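Local structure of probable dipeptidase (Pseudomonas aeruginosa, 3B40) at residues V349-S357 with D391-R402; L335-V346 with N377-Y387. The protein is probably a metal-dependent dipeptidase of the membrane dipeptidase family (peptidase family M19), hydrolysing dipeptides. The protein carries 11 engineered substitutions. All blocks are in the same frame, centred on the assembly; numbering follows the deposited sequence.

Contact 1. Residues V349-S357 with D391-R402; sequences VGIDHVGIS and DIAKLWGGNFLR. With CD (cadmium ion), chain C.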
loop_
_atom_site.group_PDB
_atom_site.type_symbol
_atom_site.label_atom_id
_atom_site.label_comp_id
_atom_site.label_asym_id
_atom_site.label_seq_id
_atom_site.Cartn_x
_atom_site.Cartn_y
_atom_site.Cartn_z
ATOM N N VAL A 349 6.835 1.186 -18.301
ATOM C CA VAL A 349 7.200 2.564 -17.937
ATOM C C VAL A 349 8.699 2.900 -17.850
ATOM O O VAL A 349 9.057 4.068 -17.759
ATOM C CB VAL A 349 6.454 3.049 -16.670
ATOM C CG1 VAL A 349 4.948 2.944 -16.899
ATOM C CG2 VAL A 349 6.840 2.180 -15.470
ATOM N N GLY A 350 9.557 1.882 -17.868
ATOM C CA GLY A 350 11.007 2.070 -17.804
ATOM C C GLY A 350 11.530 1.978 -16.385
ATOM O O GLY A 350 10.791 2.267 -15.417
ATOM N N ILE A 351 12.811 1.618 -16.254
ATOM C CA ILE A 351 13.393 1.291 -14.940
ATOM C C ILE A 351 13.255 2.454 -13.961
ATOM O O ILE A 351 13.234 2.241 -12.760
ATOM C CB ILE A 351 14.903 0.798 -15.026
ATOM C CG1 ILE A 351 15.399 0.285 -13.668
ATOM C CG2 ILE A 351 15.858 1.855 -15.555
ATOM C CD1 ILE A 351 14.821 -1.078 -13.295
ATOM N N ASP A 352 13.158 3.676 -14.482
ATOM C CA ASP A 352 13.165 4.871 -13.623
ATOM C C ASP A 352 11.817 5.125 -12.914
ATOM O O ASP A 352 11.680 6.048 -12.073
ATOM C CB ASP A 352 13.530 6.108 -14.438
ATOM C CG ASP A 352 14.998 6.151 -14.867
ATOM O OD1 ASP A 352 15.909 5.596 -14.187
ATOM O OD2 ASP A 352 15.248 6.826 -15.889
ATOM N N HIS A 353 10.818 4.319 -13.243
ATOM C CA HIS A 353 9.462 4.588 -12.764
ATOM C C HIS A 353 8.836 3.456 -12.004
ATOM O O HIS A 353 7.581 3.399 -11.868
ATOM C CB HIS A 353 8.575 5.004 -13.943
ATOM C CG HIS A 353 9.058 6.248 -14.598
ATOM N ND1 HIS A 353 8.892 7.488 -14.023
ATOM C CD2 HIS A 353 9.788 6.441 -15.723
ATOM C CE1 HIS A 353 9.451 8.402 -14.799
ATOM N NE2 HIS A 353 9.989 7.791 -15.838
ATOM N N VAL A 354 9.701 2.568 -11.511
ATOM C CA VAL A 354 9.280 1.389 -10.771
ATOM C C VAL A 354 9.968 1.285 -9.377
ATOM O O VAL A 354 11.139 1.656 -9.191
ATOM C CB VAL A 354 9.448 0.072 -11.619
ATOM C CG1 VAL A 354 8.767 -1.139 -10.942
ATOM C CG2 VAL A 354 8.855 0.232 -13.024
ATOM N N GLY A 355 9.211 0.776 -8.411
ATOM C CA GLY A 355 9.710 0.536 -7.037
ATOM C C GLY A 355 9.091 -0.731 -6.492
ATOM O O GLY A 355 8.547 -1.520 -7.250
ATOM N N ILE A 356 9.144 -0.910 -5.169
ATOM C CA ILE A 356 8.783 -2.180 -4.535
ATOM C C ILE A 356 8.071 -1.851 -3.241
ATOM O O ILE A 356 8.414 -0.886 -2.570
ATOM C CB ILE A 356 10.062 -3.073 -4.204
ATOM C CG1 ILE A 356 10.925 -3.287 -5.459
ATOM C CG2 ILE A 356 9.642 -4.443 -3.582
ATOM C CD1 ILE A 356 12.355 -3.837 -5.164
ATOM N N SER A 357 7.080 -2.655 -2.891
ATOM C CA SER A 357 6.352 -2.477 -1.623
ATOM C C SER A 357 5.835 -3.833 -1.204
ATOM O O SER A 357 5.721 -4.707 -2.043
ATOM C CB SER A 357 5.230 -1.469 -1.747
ATOM O OG SER A 357 4.225 -1.879 -2.652
ATOM N N ASP A 391 20.204 -0.620 -11.301
ATOM C CA ASP A 391 18.753 -0.796 -11.494
ATOM C C ASP A 391 18.065 -1.266 -10.229
ATOM O O ASP A 391 16.995 -0.762 -9.880
ATOM C CB ASP A 391 18.466 -1.750 -12.647
ATOM C CG ASP A 391 18.708 -1.092 -14.019
ATOM O OD1 ASP A 391 19.105 0.088 -14.064
ATOM O OD2 ASP A 391 18.479 -1.745 -15.049
ATOM N N ILE A 392 18.693 -2.206 -9.530
ATOM C CA ILE A 392 18.199 -2.643 -8.223
ATOM C C ILE A 392 18.140 -1.496 -7.182
ATOM O O ILE A 392 17.164 -1.403 -6.421
ATOM C CB ILE A 392 19.010 -3.840 -7.685
ATOM C CG1 ILE A 392 18.879 -5.025 -8.645
ATOM C CG2 ILE A 392 18.556 -4.201 -6.234
ATOM C CD1 ILE A 392 19.967 -6.126 -8.447
ATOM N N ALA A 393 19.160 -0.632 -7.156
ATOM C CA ALA A 393 19.150 0.524 -6.269
ATOM C C ALA A 393 17.989 1.492 -6.592
ATOM O O ALA A 393 17.408 2.120 -5.680
ATOM C CB ALA A 393 20.505 1.258 -6.295
ATOM N N LYS A 394 17.649 1.623 -7.869
ATOM C CA LYS A 394 16.526 2.479 -8.286
ATOM C C LYS A 394 15.203 1.855 -7.816
ATOM O O LYS A 394 14.402 2.523 -7.181
ATOM C CB LYS A 394 16.518 2.625 -9.807
ATOM C CG LYS A 394 17.692 3.380 -10.389
ATOM C CD LYS A 394 17.445 3.772 -11.839
ATOM C CE LYS A 394 18.655 4.543 -12.340
ATOM N NZ LYS A 394 18.571 4.822 -13.793
ATOM N N LEU A 395 15.019 0.556 -8.093
ATOM C CA LEU A 395 13.862 -0.226 -7.623
ATOM C C LEU A 395 13.653 -0.147 -6.127
ATOM O O LEU A 395 12.530 0.051 -5.669
ATOM C CB LEU A 395 13.914 -1.714 -8.075
ATOM C CG LEU A 395 13.631 -2.025 -9.548
ATOM C CD1 LEU A 395 14.061 -3.449 -9.918
ATOM C CD2 LEU A 395 12.120 -1.842 -9.874
ATOM N N TRP A 396 14.727 -0.299 -5.359
ATOM C CA TRP A 396 14.642 -0.325 -3.884
ATOM C C TRP A 396 14.530 1.035 -3.199
ATOM O O TRP A 396 14.624 1.145 -1.954
ATOM C CB TRP A 396 15.808 -1.106 -3.300
ATOM C CG TRP A 396 15.466 -2.541 -3.002
ATOM C CD1 TRP A 396 16.110 -3.645 -3.470
ATOM C CD2 TRP A 396 14.377 -3.012 -2.202
ATOM N NE1 TRP A 396 15.499 -4.781 -3.003
ATOM C CE2 TRP A 396 14.438 -4.416 -2.206
ATOM C CE3 TRP A 396 13.340 -2.371 -1.472
ATOM C CZ2 TRP A 396 13.512 -5.208 -1.523
ATOM C CZ3 TRP A 396 12.421 -3.170 -0.771
ATOM C CH2 TRP A 396 12.514 -4.568 -0.817
ATOM N N GLY A 397 14.332 2.091 -3.990
ATOM C CA GLY A 397 14.112 3.406 -3.391
ATOM C C GLY A 397 14.631 4.627 -4.128
ATOM O O GLY A 397 14.111 5.733 -3.925
ATOM N N GLY A 398 15.659 4.454 -4.961
ATOM C CA GLY A 398 16.225 5.575 -5.740
ATOM C C GLY A 398 15.166 6.355 -6.524
ATOM O O GLY A 398 15.187 7.583 -6.568
ATOM N N ASN A 399 14.246 5.629 -7.157
ATOM C CA ASN A 399 13.200 6.267 -7.961
ATOM C C ASN A 399 12.237 7.044 -7.088
ATOM O O ASN A 399 11.883 8.205 -7.399
ATOM C CB ASN A 399 12.442 5.205 -8.754
ATOM C CG ASN A 399 13.274 4.575 -9.851
ATOM O OD1 ASN A 399 14.163 5.216 -10.414
ATOM N ND2 ASN A 399 12.953 3.319 -10.207
ATOM N N PHE A 400 11.801 6.408 -5.995
ATOM C CA PHE A 400 10.916 7.077 -5.028
ATOM C C PHE A 400 11.540 8.352 -4.487
ATOM O O PHE A 400 10.870 9.373 -4.380
ATOM C CB PHE A 400 10.476 6.150 -3.873
ATOM C CG PHE A 400 9.519 6.811 -2.889
ATOM C CD1 PHE A 400 8.138 6.652 -3.022
ATOM C CD2 PHE A 400 9.997 7.586 -1.838
ATOM C CE1 PHE A 400 7.260 7.240 -2.114
ATOM C CE2 PHE A 400 9.107 8.203 -0.931
ATOM C CZ PHE A 400 7.751 8.012 -1.071
ATOM N N LEU A 401 12.812 8.278 -4.090
ATOM C CA LEU A 401 13.497 9.440 -3.523
ATOM C C LEU A 401 13.617 10.588 -4.543
ATOM O O LEU A 401 13.477 11.735 -4.170
ATOM C CB LEU A 401 14.874 9.038 -3.010
ATOM C CG LEU A 401 14.941 8.046 -1.829
ATOM C CD1 LEU A 401 16.385 7.667 -1.510
ATOM C CD2 LEU A 401 14.250 8.619 -0.581
ATOM N N ARG A 402 13.859 10.274 -5.826
ATOM C CA ARG A 402 13.906 11.318 -6.889
ATOM C C ARG A 402 12.546 12.003 -6.990
ATOM O O ARG A 402 12.430 13.245 -6.948
ATOM C CB ARG A 402 14.244 10.710 -8.263
ATOM C CG ARG A 402 14.281 11.724 -9.478
ATOM C CD ARG A 402 14.062 11.015 -10.825
ATOM N NE ARG A 402 12.689 10.487 -10.969
ATOM C CZ ARG A 402 12.352 9.200 -11.146
ATOM N NH1 ARG A 402 11.066 8.869 -11.263
ATOM N NH2 ARG A 402 13.275 8.237 -11.195
HETATM CD CD CD C . 11.358 8.902 -17.303
HETATM O O HOH W 1 13.210 9.232 -15.939
HETATM O O HOH W 2 11.193 1.116 -3.191
HETATM O O HOH W 3 11.593 10.962 -15.550
HETATM O O HOH W 4 9.418 9.136 -18.857
HETATM O O HOH W 5 11.903 6.817 -18.463
#
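Asn399 turns its carboxamide onto the backbone of residues 351-354, where the chain enters strand 354-357 of a TIM-barrel-like parallel sheet, and there joins two carbonyls through one nitrogen. Asn399 ND2 lies 2.7 Å from Val354 O, which sits in the amide plane with an N-H...O angle of 164°, and 2.8 Å from Ile351 O, tilted 25° out of that plane. A third carbonyl, Asp352 O, is taken end-on by the guanidinium of Arg402: NH2 at 2.8 Å in the carbonyl plane, on a lone pair, and NH1 more tilted. Arg402 reaches it through a bend at chi3 (68°), and NH1 also bonds to Gly259 O. Lys394, extended beyond CG, crosses the Asp352 side chain and makes a salt bridge to OD1, met nearly along the C-O axis. Strand 354-357 runs almost perpendicular to residues 391-402; Val354 CG1 lies alongside Leu395 CD2, and Ile351 CG1 and CD1 lie across the Asp391 side chain, with CD1 also near Leu395 CG. Ile356 CD1 stands over the indole of Trp396 in a CH-pi contact, 3.7 Å from the centroid of the five-membered ring. His353 is oriented by ND1, bonded to Gly260 O, and its NE2 binds the cadmium ion at 2.3 Å, with four waters completing the modelled shell, one of which donates to Asp352 OD2.

Contact 2. Residues L335-V346 with N377-Y387; sequences LKELVDAIDYTV and NVTAELITRGY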
loop_
_atom_site.group_PDB
_atom_site.type_symbol
_atom_site.label_atom_id
_atom_site.label_comp_id
_atom_site.label_asym_id
_atom_site.label_seq_id
_atom_site.Cartn_x
_atom_site.Cartn_y
_atom_site.Cartn_z
ATOM N N LEU A 335 8.175 -15.235 -5.092
ATOM C CA LEU A 335 9.083 -14.253 -5.660
ATOM C C LEU A 335 9.040 -14.257 -7.181
ATOM O O LEU A 335 9.270 -13.225 -7.797
ATOM C CB LEU A 335 10.534 -14.470 -5.162
ATOM C CG LEU A 335 10.789 -14.158 -3.667
ATOM C CD1 LEU A 335 12.132 -14.703 -3.196
ATOM C CD2 LEU A 335 10.644 -12.663 -3.329
ATOM N N LYS A 336 8.724 -15.390 -7.791
ATOM C CA LYS A 336 8.651 -15.436 -9.251
ATOM C C LYS A 336 7.618 -14.423 -9.747
ATOM O O LYS A 336 7.905 -13.616 -10.623
ATOM C CB LYS A 336 8.272 -16.835 -9.755
ATOM C CG LYS A 336 8.051 -16.901 -11.303
ATOM C CD LYS A 336 7.514 -18.253 -11.759
ATOM C CE LYS A 336 7.328 -18.308 -13.295
ATOM N NZ LYS A 336 6.335 -17.251 -13.752
ATOM N N GLU A 337 6.421 -14.489 -9.177
ATOM C CA GLU A 337 5.301 -13.602 -9.543
ATOM C C GLU A 337 5.561 -12.136 -9.215
ATOM O O GLU A 337 5.269 -11.248 -10.012
ATOM C CB GLU A 337 4.033 -14.073 -8.846
ATOM C CG GLU A 337 3.454 -15.357 -9.461
ATOM C CD GLU A 337 3.968 -16.646 -8.853
ATOM O OE1 GLU A 337 4.889 -16.628 -8.012
ATOM O OE2 GLU A 337 3.411 -17.709 -9.224
ATOM N N LEU A 338 6.127 -11.885 -8.040
ATOM C CA LEU A 338 6.471 -10.535 -7.691
ATOM C C LEU A 338 7.398 -9.925 -8.745
ATOM O O LEU A 338 7.185 -8.794 -9.172
ATOM C CB LEU A 338 7.119 -10.464 -6.296
ATOM C CG LEU A 338 7.523 -9.037 -5.921
ATOM C CD1 LEU A 338 6.372 -8.013 -6.033
ATOM C CD2 LEU A 338 8.190 -8.992 -4.540
ATOM N N VAL A 339 8.424 -10.655 -9.154
ATOM C CA VAL A 339 9.366 -10.081 -10.134
ATOM C C VAL A 339 8.825 -10.083 -11.581
ATOM O O VAL A 339 9.190 -9.220 -12.385
ATOM C CB VAL A 339 10.768 -10.697 -9.990
ATOM C CG1 VAL A 339 11.738 -10.199 -11.099
ATOM C CG2 VAL A 339 11.306 -10.316 -8.612
ATOM N N ASP A 340 7.973 -11.046 -11.917
ATOM C CA ASP A 340 7.197 -10.963 -13.187
ATOM C C ASP A 340 6.480 -9.611 -13.253
ATOM O O ASP A 340 6.524 -8.915 -14.276
ATOM C CB ASP A 340 6.150 -12.047 -13.221
ATOM C CG ASP A 340 6.708 -13.418 -13.535
ATOM O OD1 ASP A 340 7.896 -13.566 -13.913
ATOM O OD2 ASP A 340 5.916 -14.374 -13.404
ATOM N N ALA A 341 5.824 -9.243 -12.144
ATOM C CA ALA A 341 5.117 -7.968 -12.056
ATOM C C ALA A 341 6.092 -6.807 -12.192
ATOM O O ALA A 341 5.823 -5.841 -12.922
ATOM C CB ALA A 341 4.330 -7.884 -10.771
ATOM N N ILE A 342 7.240 -6.886 -11.523
ATOM C CA ILE A 342 8.272 -5.855 -11.702
ATOM C C ILE A 342 8.720 -5.765 -13.177
ATOM O O ILE A 342 8.784 -4.669 -13.738
ATOM C CB ILE A 342 9.486 -6.084 -10.748
ATOM C CG1 ILE A 342 9.011 -5.947 -9.267
ATOM C CG2 ILE A 342 10.635 -5.132 -11.094
ATOM C CD1 ILE A 342 10.076 -6.234 -8.198
ATOM N N ASP A 343 9.006 -6.920 -13.776
ATOM C CA ASP A 343 9.445 -7.048 -15.154
ATOM C C ASP A 343 8.433 -6.371 -16.085
ATOM O O ASP A 343 8.810 -5.592 -16.940
ATOM C CB ASP A 343 9.574 -8.544 -15.558
ATOM C CG ASP A 343 10.881 -9.206 -15.091
ATOM O OD1 ASP A 343 11.710 -8.594 -14.391
ATOM O OD2 ASP A 343 11.084 -10.380 -15.445
ATOM N N TYR A 344 7.156 -6.688 -15.911
ATOM C CA TYR A 344 6.077 -6.124 -16.738
ATOM C C TYR A 344 5.985 -4.612 -16.634
ATOM O O TYR A 344 5.792 -3.928 -17.635
ATOM C CB TYR A 344 4.726 -6.752 -16.374
ATOM C CG TYR A 344 3.608 -6.290 -17.287
ATOM C CD1 TYR A 344 3.346 -6.950 -18.490
ATOM C CD2 TYR A 344 2.835 -5.180 -16.961
ATOM C CE1 TYR A 344 2.329 -6.517 -19.336
ATOM C CE2 TYR A 344 1.830 -4.717 -17.796
ATOM C CZ TYR A 344 1.583 -5.389 -18.999
ATOM O OH TYR A 344 0.571 -4.965 -19.816
ATOM N N THR A 345 6.081 -4.101 -15.410
ATOM C CA THR A 345 5.911 -2.691 -15.145
ATOM C C THR A 345 7.079 -1.927 -15.760
ATOM O O THR A 345 6.878 -0.880 -16.387
ATOM C CB THR A 345 5.718 -2.418 -13.610
ATOM O OG1 THR A 345 4.713 -3.290 -13.109
ATOM C CG2 THR A 345 5.237 -0.989 -13.343
ATOM N N VAL A 346 8.286 -2.484 -15.619
ATOM C CA VAL A 346 9.478 -1.916 -16.206
ATOM C C VAL A 346 9.369 -1.884 -17.742
ATOM O O VAL A 346 9.669 -0.861 -18.343
ATOM C CB VAL A 346 10.765 -2.650 -15.729
ATOM C CG1 VAL A 346 11.974 -2.253 -16.569
ATOM C CG2 VAL A 346 11.026 -2.411 -14.230
ATOM N N ASN A 377 16.136 -11.486 -0.377
ATOM C CA ASN A 377 15.531 -12.528 -1.206
ATOM C C ASN A 377 14.914 -11.944 -2.488
ATOM O O ASN A 377 14.998 -12.568 -3.540
ATOM C CB ASN A 377 14.453 -13.273 -0.429
ATOM C CG ASN A 377 15.028 -14.231 0.600
ATOM O OD1 ASN A 377 16.261 -14.361 0.730
ATOM N ND2 ASN A 377 14.143 -14.937 1.320
ATOM N N VAL A 378 14.315 -10.753 -2.387
ATOM C CA VAL A 378 13.726 -10.056 -3.545
ATOM C C VAL A 378 14.883 -9.669 -4.433
ATOM O O VAL A 378 14.868 -9.921 -5.655
ATOM C CB VAL A 378 12.918 -8.751 -3.133
ATOM C CG1 VAL A 378 12.352 -8.056 -4.361
ATOM C CG2 VAL A 378 11.782 -9.080 -2.154
ATOM N N THR A 379 15.922 -9.101 -3.813
ATOM C CA THR A 379 17.134 -8.752 -4.554
ATOM C C THR A 379 17.797 -9.944 -5.262
ATOM O O THR A 379 18.300 -9.814 -6.374
ATOM C CB THR A 379 18.141 -8.006 -3.656
ATOM O OG1 THR A 379 17.504 -6.828 -3.143
ATOM C CG2 THR A 379 19.378 -7.602 -4.455
ATOM N N ALA A 380 17.799 -11.099 -4.608
ATOM C CA ALA A 380 18.345 -12.325 -5.204
ATOM C C ALA A 380 17.597 -12.748 -6.479
ATOM O O ALA A 380 18.221 -13.195 -7.452
ATOM C CB ALA A 380 18.313 -13.442 -4.202
ATOM N N GLU A 381 16.267 -12.643 -6.457
ATOM C CA GLU A 381 15.442 -12.902 -7.663
ATOM C C GLU A 381 15.712 -11.870 -8.762
ATOM O O GLU A 381 15.781 -12.237 -9.931
ATOM C CB GLU A 381 13.954 -12.974 -7.331
ATOM C CG GLU A 381 13.023 -13.400 -8.502
ATOM C CD GLU A 381 13.335 -14.761 -9.117
ATOM O OE1 GLU A 381 13.861 -15.655 -8.414
ATOM O OE2 GLU A 381 13.038 -14.944 -10.325
ATOM N N LEU A 382 15.821 -10.589 -8.389
ATOM C CA LEU A 382 16.252 -9.523 -9.316
ATOM C C LEU A 382 17.632 -9.775 -9.950
ATOM O O LEU A 382 17.803 -9.688 -11.177
ATOM C CB LEU A 382 16.213 -8.149 -8.641
ATOM C CG LEU A 382 14.831 -7.598 -8.267
ATOM C CD1 LEU A 382 14.944 -6.453 -7.227
ATOM C CD2 LEU A 382 14.097 -7.205 -9.545
ATOM N N ILE A 383 18.621 -10.092 -9.128
ATOM C CA ILE A 383 19.937 -10.492 -9.665
ATOM C C ILE A 383 19.786 -11.623 -10.714
ATOM O O ILE A 383 20.265 -11.531 -11.846
ATOM C CB ILE A 383 20.894 -10.922 -8.520
ATOM C CG1 ILE A 383 21.297 -9.703 -7.684
ATOM C CG2 ILE A 383 22.136 -11.595 -9.072
ATOM C CD1 ILE A 383 21.877 -10.051 -6.302
ATOM N N THR A 384 19.060 -12.660 -10.334
ATOM C CA THR A 384 18.846 -13.838 -11.166
ATOM C C THR A 384 18.234 -13.484 -12.539
ATOM O O THR A 384 18.579 -14.084 -13.565
ATOM C CB THR A 384 17.985 -14.840 -10.377
ATOM O OG1 THR A 384 18.707 -15.214 -9.191
ATOM C CG2 THR A 384 17.644 -16.088 -11.190
ATOM N N ARG A 385 17.351 -12.493 -12.564
ATOM C CA ARG A 385 16.740 -12.105 -13.829
ATOM C C ARG A 385 17.574 -11.177 -14.667
ATOM O O ARG A 385 17.198 -10.880 -15.799
ATOM C CB ARG A 385 15.385 -11.488 -13.608
ATOM C CG ARG A 385 14.510 -12.472 -12.967
ATOM C CD ARG A 385 13.168 -12.523 -13.600
ATOM N NE ARG A 385 12.329 -13.288 -12.714
ATOM C CZ ARG A 385 11.016 -13.314 -12.777
ATOM N NH1 ARG A 385 10.371 -12.582 -13.685
ATOM N NH2 ARG A 385 10.366 -14.052 -11.921
ATOM N N GLY A 386 18.688 -10.706 -14.128
ATOM C CA GLY A 386 19.620 -9.893 -14.904
ATOM C C GLY A 386 19.594 -8.388 -14.662
ATOM O O GLY A 386 20.179 -7.628 -15.439
ATOM N N TYR A 387 18.932 -7.948 -13.592
ATOM C CA TYR A 387 18.995 -6.533 -13.195
ATOM C C TYR A 387 20.392 -6.155 -12.656
ATOM O O TYR A 387 21.004 -6.919 -11.893
ATOM C CB TYR A 387 17.931 -6.219 -12.148
ATOM C CG TYR A 387 16.523 -6.195 -12.702
ATOM C CD1 TYR A 387 15.770 -7.370 -12.798
ATOM C CD2 TYR A 387 15.949 -5.002 -13.145
ATOM C CE1 TYR A 387 14.475 -7.355 -13.291
ATOM C CE2 TYR A 387 14.643 -4.976 -13.672
ATOM C CZ TYR A 387 13.922 -6.159 -13.734
ATOM O OH TYR A 387 12.646 -6.153 -14.259
#
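The Arg385 side chain starts with CG anti to the carbonyl carbon (chi1 -61°), and a bend at chi2 (-135°) then carries the guanidinium across to helix 335-349, where it fits as a knob among Lys336, Val339, Asp340 and Asp343. One turn earlier, Glu381 has CG anti to the backbone N and against Val339 CG2, and the bend at chi2 (58°) then brings OE2 to the guanidinium. Arg385 NE, 3.0 Å from Glu381 OE2, meets the anti lone pair of that oxygen, and NH2 meets the same oxygen in a side-on grip; the other oxygen, OE1, bonds to Tyr7. Arg385 NH1 is shared between two carboxylates of the facing helix: Asp340 OD1 at 2.7 Å, approached on its anti side, and Asp343 OD2 at 2.9 Å, approached from above the carboxylate plane. NH2 also donates to Lys336 O, a carbonyl that already accepts the helical bond from Asp340 N. With the edge held from several directions, the rotation of the group is fixed, and Val339 CG1 packs on one face, 3.5 Å from Arg385 NE. Lys336 NZ holds Asp340 OD2 on its syn lone pair, so the acid is bound at both oxygens, an arrangement that would probably favour its charged form. Asp343 is likewise divided, since OD1 accepts a 2.6 Å bond from Tyr387 OH, in the plane of the phenol ring. Toward the core the chemistry turns apolar: Leu335 CD2 meets Val378 CG2 at 3.9 Å, and Val339 and Ile342 approach Leu382 CD2, which also covers one face of the Tyr387 ring. Gly386, with positive phi, ends the second helix in a Schellman motif, and Tyr387 follows directly. The whole is an interhelical salt-bridge network bordering an apolar seam, joining two outer helices of the TIM-barrel-like fold.

The two contacts interlock along the chain, because helix 335-349 runs into strand 354-357, from which the chain goes on to helix 375-385 and then helix 389-409. Contact 1 sets a strand of the parallel sheet against a helix and satisfies strand-entry carbonyls with neutral and charged donors; contact 2 joins two helices farther out, and its polar side is built almost wholly of charged side chains. Both are partly buried, with their apolar sides turned toward each other. There Leu395 CD1 packs on Leu382 CD2, Val354 CG2 touches Val346 CG2, and Trp396 NE1 lies 2.9 Å from Thr379 OG1 in a probable hydrogen bond, uniting the three helices and the strand.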